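Local coordinates for protein pseudopodium-enriched atypical kinase 1 (Homo sapiens, PDB 6BHC) that adopts a protein kinase fold with an unusual catalytic cleft, is classed as a pseudokinase, and dimerises through a novel mode of kinase-fold association, at residues 199-204 / 277-282. The protein carries 1 engineered substitution. Residues are numbered along the deposited sequence; the frame is centred on the assembly and turned at random.
Sequences VTHCDL and CDEFQT
Two consecutive backbone amides, those of His201 and Cys202, are bound by the carboxylate of Asp278, one to each oxygen. His201 N gives to Asp278 OD2 at 2.8 Å, with an N-H...O angle of 166°. Cys202 N gives to Asp278 OD1 at 3.0 Å in a nearly straight bond. Both oxygens use their syn lone pairs, evidence of a forked grip that fixes the carboxylate's rotation. Replacing Asp278 by alanine removes both oxygens, which is likely to leave these amides without their acceptors and the loop less firmly tied to the helix. One helical turn on, the amide of Gln281 continues the polar contact. Gln281 OE1 accepts from Leu204 N at 2.9 Å, the donor lying 38° out of the carbonyl plane, while NE2 makes a weak bond to Cys202 O and a further hydrogen bond to Arg263 O outside the segments. The chain of Gln281 reaches the loop because it is extended beyond CG (chi2 -175°). Apolar contacts complete the join: Leu204 CD1 sits 3.9 Å from Asp278 CB, with Leu191 of helix 173-194 touching both side chains, and Cys202 SG and Cys277 SG meet at 4.1 Å, too far for a disulfide. His201-Cys202-Asp203 is the counterpart of the HRD motif in the catalytic loop of this pseudokinase; its tie to helix 277-289 is consistent with Asp278 being the conserved alphaF aspartate, which in kinases holds the HRD backbone.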
loop_
_atom_site.group_PDB
_atom_site.type_symbol
_atom_site.label_atom_id
_atom_site.label_comp_id
_atom_site.label_asym_id
_atom_site.label_seq_id
_atom_site.Cartn_x
_atom_site.Cartn_y
_atom_site.Cartn_z
ATOM N N VAL A 199 22.077 -20.167 -23.433
ATOM C CA VAL A 199 22.428 -19.138 -24.403
ATOM C C VAL A 199 23.447 -18.204 -23.764
ATOM O O VAL A 199 23.265 -17.766 -22.621
ATOM C CB VAL A 199 21.184 -18.366 -24.876
ATOM C CG1 VAL A 199 21.586 -17.149 -25.694
ATOM C CG2 VAL A 199 20.279 -19.277 -25.690
ATOM N N THR A 200 24.522 -17.920 -24.492
ATOM C CA THR A 200 25.528 -16.947 -24.085
ATOM C C THR A 200 25.515 -15.790 -25.074
ATOM O O THR A 200 25.510 -16.009 -26.290
ATOM C CB THR A 200 26.922 -17.576 -24.029
ATOM O OG1 THR A 200 27.280 -18.069 -25.325
ATOM C CG2 THR A 200 26.955 -18.724 -23.028
ATOM N N HIS A 201 25.512 -14.564 -24.551
ATOM C CA HIS A 201 25.417 -13.388 -25.412
ATOM C C HIS A 201 26.680 -13.212 -26.249
ATOM O O HIS A 201 26.605 -12.993 -27.465
ATOM C CB HIS A 201 25.143 -12.147 -24.564
ATOM C CG HIS A 201 24.827 -10.923 -25.366
ATOM N ND1 HIS A 201 25.803 -10.137 -25.939
ATOM C CD2 HIS A 201 23.644 -10.346 -25.683
ATOM C CE1 HIS A 201 25.235 -9.129 -26.576
ATOM N NE2 HIS A 201 23.925 -9.233 -26.436
ATOM N N CYS A 202 27.849 -13.283 -25.610
ATOM C CA CYS A 202 29.171 -13.272 -26.237
ATOM C C CYS A 202 29.556 -11.930 -26.848
ATOM O O CYS A 202 30.608 -11.837 -27.494
ATOM C CB CYS A 202 29.304 -14.358 -27.312
ATOM S SG CYS A 202 29.105 -16.038 -26.698
ATOM N N ASP A 203 28.753 -10.888 -26.666
ATOM C CA ASP A 203 29.090 -9.572 -27.199
ATOM C C ASP A 203 28.536 -8.493 -26.272
ATOM O O ASP A 203 27.871 -7.548 -26.701
ATOM C CB ASP A 203 28.571 -9.413 -28.627
ATOM C CG ASP A 203 29.187 -8.223 -29.342
ATOM O OD1 ASP A 203 30.349 -7.882 -29.033
ATOM O OD2 ASP A 203 28.511 -7.631 -30.209
ATOM N N LEU A 204 28.809 -8.627 -24.978
ATOM C CA LEU A 204 28.328 -7.676 -23.981
ATOM C C LEU A 204 29.212 -6.436 -24.026
ATOM O O LEU A 204 30.301 -6.410 -23.451
ATOM C CB LEU A 204 28.323 -8.311 -22.597
ATOM C CG LEU A 204 27.295 -9.425 -22.390
ATOM C CD1 LEU A 204 27.430 -10.040 -21.005
ATOM C CD2 LEU A 204 25.885 -8.894 -22.609
ATOM N N CYS A 277 31.407 -17.231 -20.328
ATOM C CA CYS A 277 31.818 -16.123 -21.186
ATOM C C CYS A 277 31.141 -14.818 -20.779
ATOM O O CYS A 277 31.794 -13.771 -20.690
ATOM C CB CYS A 277 31.514 -16.452 -22.647
ATOM S SG CYS A 277 31.903 -15.117 -23.801
ATOM N N ASP A 278 29.828 -14.856 -20.533
ATOM C CA ASP A 278 29.113 -13.627 -20.200
ATOM C C ASP A 278 29.530 -13.077 -18.841
ATOM O O ASP A 278 29.554 -11.855 -18.650
ATOM C CB ASP A 278 27.603 -13.860 -20.239
ATOM C CG ASP A 278 27.080 -14.054 -21.651
ATOM O OD1 ASP A 278 27.790 -13.678 -22.608
ATOM O OD2 ASP A 278 25.954 -14.573 -21.803
ATOM N N GLU A 279 29.860 -13.956 -17.890
ATOM C CA GLU A 279 30.348 -13.486 -16.597
ATOM C C GLU A 279 31.668 -12.739 -16.745
ATOM O O GLU A 279 31.874 -11.693 -16.116
ATOM C CB GLU A 279 30.501 -14.665 -15.633
ATOM C CG GLU A 279 29.184 -15.234 -15.105
ATOM C CD GLU A 279 28.487 -16.155 -16.092
ATOM O OE1 GLU A 279 29.005 -16.335 -17.215
ATOM O OE2 GLU A 279 27.421 -16.704 -15.742
ATOM N N PHE A 280 32.570 -13.254 -17.582
ATOM C CA PHE A 280 33.860 -12.600 -17.778
ATOM C C PHE A 280 33.697 -11.236 -18.438
ATOM O O PHE A 280 34.379 -10.275 -18.063
ATOM C CB PHE A 280 34.779 -13.495 -18.611
ATOM C CG PHE A 280 36.139 -12.907 -18.859
ATOM C CD1 PHE A 280 37.156 -13.066 -17.932
ATOM C CD2 PHE A 280 36.402 -12.203 -20.023
ATOM C CE1 PHE A 280 38.408 -12.530 -18.157
ATOM C CE2 PHE A 280 37.653 -11.665 -20.256
ATOM C CZ PHE A 280 38.657 -11.830 -19.322
ATOM N N GLN A 281 32.798 -11.127 -19.421
ATOM C CA GLN A 281 32.597 -9.844 -20.087
ATOM C C GLN A 281 31.912 -8.835 -19.175
ATOM O O GLN A 281 32.125 -7.626 -19.320
ATOM C CB GLN A 281 31.795 -10.038 -21.375
ATOM C CG GLN A 281 32.566 -10.759 -22.470
ATOM C CD GLN A 281 31.800 -10.838 -23.780
ATOM O OE1 GLN A 281 30.589 -10.625 -23.824
ATOM N NE2 GLN A 281 32.511 -11.146 -24.860
ATOM N N THR A 282 31.096 -9.308 -18.229
ATOM C CA THR A 282 30.486 -8.406 -17.258
ATOM C C THR A 282 31.534 -7.779 -16.347
ATOM O O THR A 282 31.384 -6.623 -15.933
ATOM C CB THR A 282 29.435 -9.157 -16.437
ATOM O OG1 THR A 282 28.434 -9.688 -17.316
ATOM C CG2 THR A 282 28.768 -8.231 -15.432
#